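Exotoxin 3 (Staphylococcus aureus, PDB 2Z8L) binds the sialylated glycan sialyl Lewis X and belongs to the staphylococcal superantigen-like toxins, built from an OB-fold and a beta-grasp domain. Local coordinates at residues Q60-D65 against R190-I195; I66-T71 against V98-Q103; D78-K83 against S140-D145. One frame throughout, in Å; residues are numbered along the deposited sequence.

Contact 1: residues Q60-D65 against R190-I195; sequences QIFGKD and RMSDVI. With SIA (N-acetyl-alpha-neuraminic acid), chain B; NAG (2-acetamido-2-deoxy-beta-D-glucopyranose), chain C; GAL (beta-D-galactopyranose), chain D.
Ser192 packs into the tight turn that begins at Phe62. Its CB lies 3.2 Å from Phe62 O and also rests on the CB of Asp65, 3.7 Å away. OG then turns to the backbone of the turn. It accepts the amide of Phe62, N to OG 3.0 Å, with an N-H...O angle of 154°. The torsion explains this reach: OG is anti to the carbonyl carbon of its own residue (chi1 -72°). The same oxygen lies at the edge of the Phe62 ring, near its plane. A water on Ser192 OG joins it to Asp65 OD2, lying 2.7 Å from OG and 2.8 Å from OD2. The hydroxyl is thus held by a backbone N-H and a water.

The Ser192 loop is a type I turn from Arg190 to Asp193, and Phe62 to Asp65 is a type II' turn. The first turn also presents two residues to the glycan. Arg190 NE gives a nearly straight bond to O9 of the sialic acid (2.9 Å, 170°), and NH2 gives a more bent one to O8 (2.8 Å). Galactose C5 sits over one face of the guanidinium, toward its rim. NH2 also bonds Thr179 O, and NH1 bonds Gln187 OE1. Sialic acid O9 in turn donates to Asp193 OD2. The turn anchored by Ser192 to the OB-fold domain therefore carries part of the beta-grasp domain's sialic acid site.

Contact 2: residues I66-T71 against V98-Q103; sequences IERLKT and VTKKNQ. Unlike the reference sequence in segment 66-71: Leu69 (reference Ile), Thr71 (reference Lys). With PO4 (phosphate ion), chain E.
Lys100, which meets Arg68 across this contact, stands two residues before the shortest polar bond here. That bond runs from Asn102 N to O4 of a phosphate ion, 2.8 Å long and almost straight at 170°. The phosphate probably came from the crystallisation liquor.

The contact itself is between two basic side chains. Lys100 NZ lies 3.0 Å from Arg68 NH1, at the edge of the guanidinium and near its plane. Both atoms are donors, so the pair is not a hydrogen bond. The lysine tip, NZ, also comes 3.3 Å from Arg68 CG, where the two chains cross at a slant. Arg68 bends at chi2 and chi3, which folds the guanidinium round toward the lysine tip. Two positive charges so near each other are probably unfavourable. Glu138 is near both residues: it accepts the backbone N-H of Lys100 and forms a long, weak ion pair with Arg68 NH1. Its charge probably offsets some of the positive charge here.

Both segments belong to the OB-fold domain. The short helix 65-68 follows strand 55-61, the place where OB folds commonly carry a helix. Strand 92-100 runs parallel to 55-61. Val98, in the same strand as Lys100, is buried and packs on Ile59, Ile61, Leu48 and Leu77.

Within 66-71, Lys70 NZ bonds to Glu67 OE1 in a salt bridge of 3.1 Å. It meets the carboxylate on its syn side, 22° out of plane. Within 98-103, Asn102 OD1 accepts from Glu137 N.

Contact 3: residues D78-K83 against S140-D145; sequences DIFVVK and SLKELD
Phe80 and Glu143 make the main aromatic contact. Glu143 CG lies over one face of the Phe80 ring, 3.8 Å from the centroid and 16° off the normal, a CH-pi contact. The carboxylate continues over the rim, stacked nearly parallel to the ring (planes 7° apart). CG of Phe80 is anti to its backbone N (chi1 -174°), and this swings the ring out from the strand to the helix.

Lys142 adds further van der Waals contacts. Its CD lies at the ring edge, 4.0 Å from Phe80 CD2, and its CE comes 3.4 Å from Phe80 O. CE also touches Val82 CG2. Here strand 77-81 of the OB-fold domain meets the first turn of helix 141-155 of the beta-grasp domain, so the contact is an interdomain seam.

The polar contacts lie around this core. Lys142 bends at chi4, and NZ bonds to a water at 2.7 Å that donates to Val82 O at 2.8 Å. NZ also bonds directly to Tyr95 O. The helix start is N-capped: Ser140 OG accepts from Glu143 N at 3.0 Å. Glu143 OE2 forms a salt bridge with Lys147. Its OE1 lies close to Glu31 OE1, which may mean that one of these acids is protonated at the crystal's pH of 4.6.

In the fold
Contacts 1 and 3 are buried and join the OB-fold domain to the beta-grasp domain; contact 2 lies at the surface, within the OB-fold domain. Contact 1 rests on a serine, a backbone amide and waters, beside the glycan. Contact 3 rests on aromatic and aliphatic packing, nearer the centre of the chain. Contact 2 pairs two exposed basic side chains. The three share one sheet: Ile61 packs on Val98 and on Ile66, and the backbones of Thr99 and Asp78 are bonded. Contacts 1 and 3 also meet directly: Asp193 O probably accepts from Leu141 N. Along the chain, contacts 2 and 3 are both nested inside the loop that contact 1 closes.

Contact 1: residues Q60-D65 against R190-I195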
loop_
_atom_site.group_PDB
_atom_site.type_symbol
_atom_site.label_atom_id
_atom_site.label_comp_id
_atom_site.label_asym_id
_atom_site.label_seq_id
_atom_site.Cartn_x
_atom_site.Cartn_y
_atom_site.Cartn_z
ATOM N N GLN A 60 11.922 2.421 -6.071
ATOM C CA GLN A 60 12.917 1.757 -5.255
ATOM C C GLN A 60 12.341 0.472 -4.708
ATOM O O GLN A 60 11.175 0.467 -4.223
ATOM C CB GLN A 60 13.376 2.640 -4.115
ATOM C CG GLN A 60 14.592 2.025 -3.429
ATOM C CD GLN A 60 15.227 2.912 -2.404
ATOM O OE1 GLN A 60 14.844 4.071 -2.244
ATOM N NE2 GLN A 60 16.176 2.361 -1.668
ATOM N N ILE A 61 13.119 -0.603 -4.787
ATOM C CA ILE A 61 12.704 -1.952 -4.375
ATOM C C ILE A 61 13.396 -2.326 -3.074
ATOM O O ILE A 61 14.596 -2.029 -2.887
ATOM C CB ILE A 61 13.124 -2.986 -5.444
ATOM C CG1 ILE A 61 12.622 -2.565 -6.822
ATOM C CG2 ILE A 61 12.634 -4.351 -5.069
ATOM C CD1 ILE A 61 11.158 -2.343 -6.832
ATOM N N PHE A 62 12.671 -2.992 -2.169
ATOM C CA PHE A 62 13.162 -3.291 -0.848
ATOM C C PHE A 62 12.956 -4.758 -0.506
ATOM O O PHE A 62 12.153 -5.474 -1.137
ATOM C CB PHE A 62 12.396 -2.474 0.192
ATOM C CG PHE A 62 12.525 -0.988 0.044
ATOM C CD1 PHE A 62 11.625 -0.257 -0.690
ATOM C CD2 PHE A 62 13.606 -0.336 0.616
ATOM C CE1 PHE A 62 11.767 1.121 -0.820
ATOM C CE2 PHE A 62 13.737 1.051 0.512
ATOM C CZ PHE A 62 12.814 1.759 -0.170
ATOM N N GLY A 63 13.697 -5.218 0.482
ATOM C CA GLY A 63 13.416 -6.488 1.097
ATOM C C GLY A 63 13.725 -7.646 0.206
ATOM O O GLY A 63 14.558 -7.568 -0.689
ATOM N N LYS A 64 13.070 -8.761 0.436
ATOM C CA LYS A 64 13.363 -9.910 -0.421
ATOM C C LYS A 64 12.752 -9.784 -1.839
ATOM O O LYS A 64 13.053 -10.595 -2.713
ATOM C CB LYS A 64 13.064 -11.232 0.302
ATOM C CG LYS A 64 11.617 -11.443 0.705
ATOM C CD LYS A 64 11.490 -12.208 2.009
ATOM C CE LYS A 64 12.514 -13.340 2.133
ATOM N NZ LYS A 64 12.143 -14.332 3.178
ATOM N N ASP A 65 11.953 -8.730 -2.097
ATOM C CA ASP A 65 11.531 -8.405 -3.494
ATOM C C ASP A 65 12.752 -8.100 -4.371
ATOM O O ASP A 65 12.668 -8.131 -5.592
ATOM C CB ASP A 65 10.551 -7.200 -3.526
ATOM C CG ASP A 65 9.633 -7.166 -4.800
ATOM O OD1 ASP A 65 9.109 -8.252 -5.206
ATOM O OD2 ASP A 65 9.403 -6.038 -5.371
ATOM N N ARG A 190 9.329 -1.893 4.347
ATOM C CA ARG A 190 8.177 -2.775 4.247
ATOM C C ARG A 190 7.372 -2.506 2.970
ATOM O O ARG A 190 6.405 -3.205 2.696
ATOM C CB ARG A 190 7.234 -2.627 5.431
ATOM C CG ARG A 190 7.921 -3.053 6.677
ATOM C CD ARG A 190 7.094 -2.750 7.911
ATOM N NE ARG A 190 5.932 -3.632 8.041
ATOM C CZ ARG A 190 4.802 -3.356 8.735
ATOM N NH1 ARG A 190 4.631 -2.209 9.329
ATOM N NH2 ARG A 190 3.853 -4.255 8.788
ATOM N N MET A 191 7.800 -1.520 2.177
ATOM C CA MET A 191 6.881 -1.090 1.115
ATOM C C MET A 191 6.915 -1.960 -0.119
ATOM O O MET A 191 6.084 -1.780 -1.020
ATOM C CB MET A 191 7.111 0.346 0.756
ATOM C CG MET A 191 6.135 1.187 1.525
ATOM S SD MET A 191 6.470 2.812 1.274
ATOM C CE MET A 191 5.647 3.633 2.643
ATOM N N SER A 192 7.793 -2.944 -0.141
ATOM C CA SER A 192 7.807 -3.984 -1.165
ATOM C C SER A 192 7.122 -5.311 -0.782
ATOM O O SER A 192 6.956 -6.197 -1.613
ATOM C CB SER A 192 9.233 -4.250 -1.641
ATOM O OG SER A 192 9.725 -3.164 -2.441
ATOM N N ASP A 193 6.746 -5.452 0.488
ATOM C CA ASP A 193 6.164 -6.715 0.945
ATOM C C ASP A 193 4.786 -6.948 0.300
ATOM O O ASP A 193 4.052 -5.983 0.138
ATOM C CB ASP A 193 6.050 -6.679 2.443
ATOM C CG ASP A 193 7.462 -6.636 3.157
ATOM O OD1 ASP A 193 8.538 -6.932 2.547
ATOM O OD2 ASP A 193 7.489 -6.266 4.359
ATOM N N VAL A 194 4.511 -8.176 -0.104
ATOM C CA VAL A 194 3.275 -8.511 -0.831
ATOM C C VAL A 194 2.580 -9.674 -0.150
ATOM O O VAL A 194 3.250 -10.545 0.445
ATOM C CB VAL A 194 3.618 -8.841 -2.290
ATOM C CG1 VAL A 194 2.450 -9.345 -3.045
ATOM C CG2 VAL A 194 4.200 -7.615 -2.995
ATOM N N ILE A 195 1.255 -9.693 -0.222
ATOM C CA ILE A 195 0.482 -10.782 0.367
ATOM C C ILE A 195 -0.563 -11.262 -0.638
ATOM O O ILE A 195 -0.839 -10.600 -1.606
ATOM C CB ILE A 195 -0.190 -10.339 1.652
ATOM C CG1 ILE A 195 -1.266 -9.285 1.451
ATOM C CG2 ILE A 195 0.857 -9.945 2.654
ATOM C CD1 ILE A 195 -2.032 -8.908 2.699
HETATM C C1 SIA B . 3.430 -7.453 12.263
HETATM C C2 SIA B . 4.748 -8.224 12.393
HETATM C C3 SIA B . 4.559 -9.570 13.094
HETATM C C4 SIA B . 3.813 -10.558 12.204
HETATM C C5 SIA B . 4.478 -10.711 10.824
HETATM C C6 SIA B . 4.628 -9.308 10.222
HETATM C C7 SIA B . 5.322 -9.230 8.868
HETATM C C8 SIA B . 5.620 -7.773 8.483
HETATM C C9 SIA B . 6.032 -7.560 7.047
HETATM C C10 SIA B . 3.993 -12.598 9.318
HETATM C C11 SIA B . 2.942 -13.293 8.492
HETATM N N5 SIA B . 3.593 -11.525 9.984
HETATM O O1A SIA B . 3.322 -6.762 11.225
HETATM O O1B SIA B . 2.550 -7.477 13.161
HETATM O O4 SIA B . 3.676 -11.844 12.894
HETATM O O6 SIA B . 5.385 -8.515 11.145
HETATM O O7 SIA B . 6.585 -9.894 8.932
HETATM O O8 SIA B . 4.424 -7.034 8.794
HETATM O O9 SIA B . 6.395 -6.203 6.755
HETATM O O10 SIA B . 5.169 -12.951 9.370
HETATM C C1 NAG C . 12.267 -2.962 9.592
HETATM C C2 NAG C . 11.642 -2.022 10.651
HETATM C C3 NAG C . 10.853 -2.778 11.713
HETATM C C4 NAG C . 9.888 -3.771 11.068
HETATM C C5 NAG C . 10.685 -4.611 10.062
HETATM C C6 NAG C . 9.952 -5.723 9.324
HETATM C C7 NAG C . 12.830 0.096 11.029
HETATM C C8 NAG C . 13.922 0.753 11.849
HETATM N N2 NAG C . 12.631 -1.191 11.298
HETATM O O1 NAG C . 12.909 -2.208 8.570
HETATM O O3 NAG C . 10.172 -1.870 12.597
HETATM O O4 NAG C . 9.360 -4.556 12.138
HETATM O O5 NAG C . 11.209 -3.756 9.047
HETATM O O6 NAG C . 8.743 -5.276 8.785
HETATM O O7 NAG C . 12.183 0.747 10.200
HETATM C C1 GAL D . 7.920 -4.710 12.092
HETATM C C2 GAL D . 7.594 -6.016 12.796
HETATM C C3 GAL D . 6.087 -6.221 12.663
HETATM C C4 GAL D . 5.347 -5.021 13.263
HETATM C C5 GAL D . 5.799 -3.709 12.611
HETATM C C6 GAL D . 5.136 -2.491 13.214
HETATM O O2 GAL D . 8.299 -7.051 12.111
HETATM O O3 GAL D . 5.645 -7.461 13.233
HETATM O O4 GAL D . 5.627 -4.978 14.642
HETATM O O5 GAL D . 7.235 -3.610 12.706
HETATM O O6 GAL D . 5.606 -1.262 12.682
HETATM O O HOH W 1 11.481 -8.283 3.241
HETATM O O HOH W 2 8.275 -3.573 -4.686
HETATM O O HOH W 3 9.921 -7.527 0.260
#

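Contact 2: residues I66-T71 against V98-Q103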
loop_
_atom_site.group_PDB
_atom_site.type_symbol
_atom_site.label_atom_id
_atom_site.label_comp_id
_atom_site.label_asym_id
_atom_site.label_seq_id
_atom_site.Cartn_x
_atom_site.Cartn_y
_atom_site.Cartn_z
ATOM N N ILE A 66 13.882 -7.791 -3.747
ATOM C CA ILE A 66 15.098 -7.452 -4.480
ATOM C C ILE A 66 15.597 -8.598 -5.379
ATOM O O ILE A 66 16.281 -8.326 -6.383
ATOM C CB ILE A 66 16.218 -6.935 -3.522
ATOM C CG1 ILE A 66 15.923 -5.480 -3.111
ATOM C CG2 ILE A 66 17.595 -7.027 -4.181
ATOM C CD1 ILE A 66 16.697 -4.961 -1.902
ATOM N N GLU A 67 15.257 -9.856 -5.060
ATOM C CA GLU A 67 15.637 -10.977 -5.940
ATOM C C GLU A 67 14.462 -11.819 -6.498
ATOM O O GLU A 67 14.682 -12.735 -7.299
ATOM C CB GLU A 67 16.744 -11.845 -5.302
ATOM C CG GLU A 67 16.275 -12.825 -4.241
ATOM C CD GLU A 67 15.565 -14.041 -4.832
ATOM O OE1 GLU A 67 16.181 -14.728 -5.689
ATOM O OE2 GLU A 67 14.386 -14.294 -4.449
ATOM N N ARG A 68 13.227 -11.505 -6.112
ATOM C CA ARG A 68 12.075 -11.966 -6.889
ATOM C C ARG A 68 12.175 -11.288 -8.269
ATOM O O ARG A 68 11.805 -11.870 -9.292
ATOM C CB ARG A 68 10.751 -11.607 -6.201
ATOM C CG ARG A 68 9.484 -11.979 -7.001
ATOM C CD ARG A 68 8.684 -13.086 -6.320
ATOM N NE ARG A 68 8.033 -12.591 -5.101
ATOM C CZ ARG A 68 6.731 -12.299 -4.957
ATOM N NH1 ARG A 68 5.844 -12.450 -5.945
ATOM N NH2 ARG A 68 6.302 -11.846 -3.786
ATOM N N LEU A 69 12.658 -10.041 -8.270
ATOM C CA LEU A 69 13.044 -9.341 -9.497
ATOM C C LEU A 69 14.570 -9.501 -9.640
ATOM O O LEU A 69 15.337 -8.686 -9.128
ATOM C CB LEU A 69 12.655 -7.853 -9.444
ATOM C CG LEU A 69 11.175 -7.407 -9.388
ATOM C CD1 LEU A 69 10.266 -8.133 -10.375
ATOM C CD2 LEU A 69 10.635 -7.541 -7.985
ATOM N N LYS A 70 14.992 -10.579 -10.307
ATOM C CA LYS A 70 16.425 -10.873 -10.516
ATOM C C LYS A 70 16.763 -10.951 -12.011
ATOM O O LYS A 70 17.843 -11.412 -12.402
ATOM C CB LYS A 70 16.819 -12.188 -9.835
ATOM C CG LYS A 70 16.027 -13.419 -10.329
ATOM C CD LYS A 70 16.198 -14.612 -9.382
ATOM C CE LYS A 70 14.895 -15.392 -9.210
ATOM N NZ LYS A 70 15.014 -16.386 -8.093
ATOM N N THR A 71 15.835 -10.493 -12.840
ATOM C CA THR A 71 16.070 -10.387 -14.260
ATOM C C THR A 71 16.047 -8.908 -14.660
ATOM O O THR A 71 15.433 -8.099 -13.994
ATOM C CB THR A 71 15.015 -11.194 -15.044
ATOM O OG1 THR A 71 15.147 -10.920 -16.448
ATOM C CG2 THR A 71 13.631 -10.867 -14.596
ATOM N N VAL A 98 5.261 -2.833 -5.999
ATOM C CA VAL A 98 5.293 -3.639 -7.239
ATOM C C VAL A 98 4.684 -5.025 -6.974
ATOM O O VAL A 98 5.057 -5.716 -6.009
ATOM C CB VAL A 98 6.725 -3.773 -7.796
ATOM C CG1 VAL A 98 6.715 -4.606 -9.056
ATOM C CG2 VAL A 98 7.352 -2.364 -8.009
ATOM N N THR A 99 3.763 -5.434 -7.828
ATOM C CA THR A 99 3.180 -6.771 -7.728
ATOM C C THR A 99 3.076 -7.357 -9.137
ATOM O O THR A 99 3.214 -6.635 -10.157
ATOM C CB THR A 99 1.804 -6.700 -7.107
ATOM O OG1 THR A 99 0.955 -5.880 -7.907
ATOM C CG2 THR A 99 1.875 -6.169 -5.668
ATOM N N LYS A 100 2.912 -8.660 -9.210
ATOM C CA LYS A 100 2.582 -9.299 -10.503
ATOM C C LYS A 100 1.134 -9.014 -10.836
ATOM O O LYS A 100 0.296 -8.980 -9.935
ATOM C CB LYS A 100 2.762 -10.789 -10.344
ATOM C CG LYS A 100 4.162 -11.140 -9.821
ATOM C CD LYS A 100 4.454 -12.623 -9.853
ATOM C CE LYS A 100 5.958 -12.846 -9.895
ATOM N NZ LYS A 100 6.691 -12.091 -8.802
ATOM N N LYS A 101 0.837 -8.802 -12.114
ATOM C CA LYS A 101 -0.530 -8.590 -12.522
ATOM C C LYS A 101 -1.324 -9.897 -12.302
ATOM O O LYS A 101 -0.772 -11.009 -12.160
ATOM C CB LYS A 101 -0.615 -8.112 -13.970
ATOM C CG LYS A 101 -0.259 -9.198 -14.937
ATOM C CD LYS A 101 -0.298 -8.674 -16.351
ATOM C CE LYS A 101 -0.079 -9.805 -17.264
ATOM N NZ LYS A 101 0.234 -9.306 -18.623
ATOM N N ASN A 102 -2.638 -9.755 -12.268
ATOM C CA ASN A 102 -3.485 -10.928 -12.099
ATOM C C ASN A 102 -3.300 -11.954 -13.223
ATOM O O ASN A 102 -3.219 -11.598 -14.384
ATOM C CB ASN A 102 -4.953 -10.505 -12.085
ATOM C CG ASN A 102 -5.370 -9.829 -10.796
ATOM O OD1 ASN A 102 -4.695 -9.925 -9.778
ATOM N ND2 ASN A 102 -6.551 -9.231 -10.826
ATOM N N GLN A 103 -3.251 -13.216 -12.859
ATOM C CA GLN A 103 -3.253 -14.299 -13.831
ATOM C C GLN A 103 -4.693 -14.609 -14.235
ATOM O O GLN A 103 -4.896 -15.048 -15.359
ATOM C CB GLN A 103 -2.559 -15.525 -13.243
ATOM C CG GLN A 103 -2.424 -16.681 -14.198
ATOM C CD GLN A 103 -1.383 -17.745 -13.832
ATOM O OE1 GLN A 103 -0.409 -17.472 -13.101
ATOM N NE2 GLN A 103 -1.574 -18.984 -14.372
HETATM P P PO4 E . -4.349 -6.413 -13.363
HETATM O O1 PO4 E . -3.331 -5.507 -14.079
HETATM O O2 PO4 E . -4.886 -7.408 -14.384
HETATM O O3 PO4 E . -5.509 -5.590 -12.838
HETATM O O4 PO4 E . -3.718 -7.180 -12.224
#

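Contact 3: residues D78-K83 against S140-D145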
loop_
_atom_site.group_PDB
_atom_site.type_symbol
_atom_site.label_atom_id
_atom_site.label_comp_id
_atom_site.label_asym_id
_atom_site.label_seq_id
_atom_site.Cartn_x
_atom_site.Cartn_y
_atom_site.Cartn_z
ATOM N N ASP A 78 2.117 -4.771 -11.959
ATOM C CA ASP A 78 1.209 -3.722 -11.488
ATOM C C ASP A 78 2.012 -2.912 -10.449
ATOM O O ASP A 78 2.750 -3.499 -9.663
ATOM C CB ASP A 78 0.026 -4.314 -10.801
ATOM C CG ASP A 78 -1.042 -4.882 -11.745
ATOM O OD1 ASP A 78 -0.952 -4.729 -12.986
ATOM O OD2 ASP A 78 -2.011 -5.491 -11.192
ATOM N N ILE A 79 1.928 -1.595 -10.506
ATOM C CA ILE A 79 2.642 -0.745 -9.540
ATOM C C ILE A 79 1.723 0.263 -8.878
ATOM O O ILE A 79 1.027 1.025 -9.552
ATOM C CB ILE A 79 3.820 0.009 -10.205
ATOM C CG1 ILE A 79 4.600 -0.987 -11.077
ATOM C CG2 ILE A 79 4.653 0.704 -9.103
ATOM C CD1 ILE A 79 5.779 -0.448 -11.719
ATOM N N PHE A 80 1.750 0.310 -7.547
ATOM C CA PHE A 80 1.045 1.330 -6.796
ATOM C C PHE A 80 2.011 2.431 -6.481
ATOM O O PHE A 80 2.920 2.236 -5.681
ATOM C CB PHE A 80 0.455 0.733 -5.495
ATOM C CG PHE A 80 -0.383 1.675 -4.753
ATOM C CD1 PHE A 80 -1.613 2.102 -5.272
ATOM C CD2 PHE A 80 0.065 2.241 -3.574
ATOM C CE1 PHE A 80 -2.363 3.052 -4.567
ATOM C CE2 PHE A 80 -0.691 3.185 -2.883
ATOM C CZ PHE A 80 -1.896 3.556 -3.368
ATOM N N VAL A 81 1.794 3.582 -7.115
ATOM C CA VAL A 81 2.691 4.711 -7.079
ATOM C C VAL A 81 2.138 5.833 -6.167
ATOM O O VAL A 81 0.968 6.241 -6.298
ATOM C CB VAL A 81 2.932 5.277 -8.545
ATOM C CG1 VAL A 81 3.819 6.537 -8.468
ATOM C CG2 VAL A 81 3.499 4.217 -9.461
ATOM N N VAL A 82 2.987 6.292 -5.240
ATOM C CA VAL A 82 2.761 7.487 -4.434
ATOM C C VAL A 82 4.006 8.342 -4.604
ATOM O O VAL A 82 5.093 7.924 -4.290
ATOM C CB VAL A 82 2.495 7.142 -2.934
ATOM C CG1 VAL A 82 2.325 8.436 -2.134
ATOM C CG2 VAL A 82 1.299 6.240 -2.822
ATOM N N LYS A 83 3.852 9.519 -5.183
ATOM C CA LYS A 83 4.998 10.346 -5.487
ATOM C C LYS A 83 5.723 10.725 -4.213
ATOM O O LYS A 83 5.097 11.256 -3.288
ATOM C CB LYS A 83 4.522 11.588 -6.229
ATOM C CG LYS A 83 5.580 12.319 -6.909
ATOM C CD LYS A 83 4.989 13.448 -7.758
ATOM C CE LYS A 83 3.994 12.895 -8.804
ATOM N NZ LYS A 83 3.976 13.722 -10.061
ATOM N N SER A 140 0.253 -5.349 -2.443
ATOM C CA SER A 140 1.363 -4.840 -1.606
ATOM C C SER A 140 0.813 -4.323 -0.269
ATOM O O SER A 140 -0.292 -3.724 -0.224
ATOM C CB SER A 140 2.154 -3.716 -2.327
ATOM O OG SER A 140 1.429 -2.529 -2.489
ATOM N N LEU A 141 1.588 -4.533 0.820
ATOM C CA LEU A 141 1.281 -3.842 2.076
ATOM C C LEU A 141 1.207 -2.347 1.854
ATOM O O LEU A 141 0.380 -1.686 2.514
ATOM C CB LEU A 141 2.312 -4.145 3.170
ATOM C CG LEU A 141 2.386 -5.585 3.584
ATOM C CD1 LEU A 141 3.313 -5.687 4.836
ATOM C CD2 LEU A 141 1.007 -6.185 3.879
ATOM N N LYS A 142 2.045 -1.801 0.947
ATOM C CA LYS A 142 1.992 -0.359 0.663
ATOM C C LYS A 142 0.580 0.114 0.257
ATOM O O LYS A 142 0.055 1.104 0.797
ATOM C CB LYS A 142 2.929 -0.041 -0.456
ATOM C CG LYS A 142 3.002 1.428 -0.832
ATOM C CD LYS A 142 3.773 1.660 -2.134
ATOM C CE LYS A 142 3.942 3.117 -2.559
ATOM N NZ LYS A 142 4.836 3.781 -1.567
ATOM N N GLU A 143 -0.002 -0.568 -0.705
ATOM C CA GLU A 143 -1.338 -0.243 -1.185
ATOM C C GLU A 143 -2.402 -0.403 -0.133
ATOM O O GLU A 143 -3.218 0.474 0.029
ATOM C CB GLU A 143 -1.662 -1.059 -2.442
ATOM C CG GLU A 143 -2.949 -0.581 -3.084
ATOM C CD GLU A 143 -3.243 -1.183 -4.442
ATOM O OE1 GLU A 143 -2.412 -1.914 -5.061
ATOM O OE2 GLU A 143 -4.398 -0.892 -4.904
ATOM N N LEU A 144 -2.374 -1.513 0.586
ATOM C CA LEU A 144 -3.383 -1.686 1.627
ATOM C C LEU A 144 -3.269 -0.603 2.690
ATOM O O LEU A 144 -4.277 0.031 3.071
ATOM C CB LEU A 144 -3.172 -3.055 2.256
ATOM C CG LEU A 144 -3.810 -4.222 1.585
ATOM C CD1 LEU A 144 -3.285 -5.466 2.283
ATOM C CD2 LEU A 144 -5.351 -3.991 1.853
ATOM N N ASP A 145 -2.056 -0.370 3.188
ATOM C CA ASP A 145 -1.805 0.681 4.211
ATOM C C ASP A 145 -2.357 2.006 3.716
ATOM O O ASP A 145 -3.135 2.669 4.405
ATOM C CB ASP A 145 -0.282 0.737 4.523
ATOM C CG ASP A 145 0.148 1.937 5.384
ATOM O OD1 ASP A 145 -0.178 1.896 6.577
ATOM O OD2 ASP A 145 0.792 2.889 4.867
HETATM O O HOH W 4 6.110 6.018 -2.462
#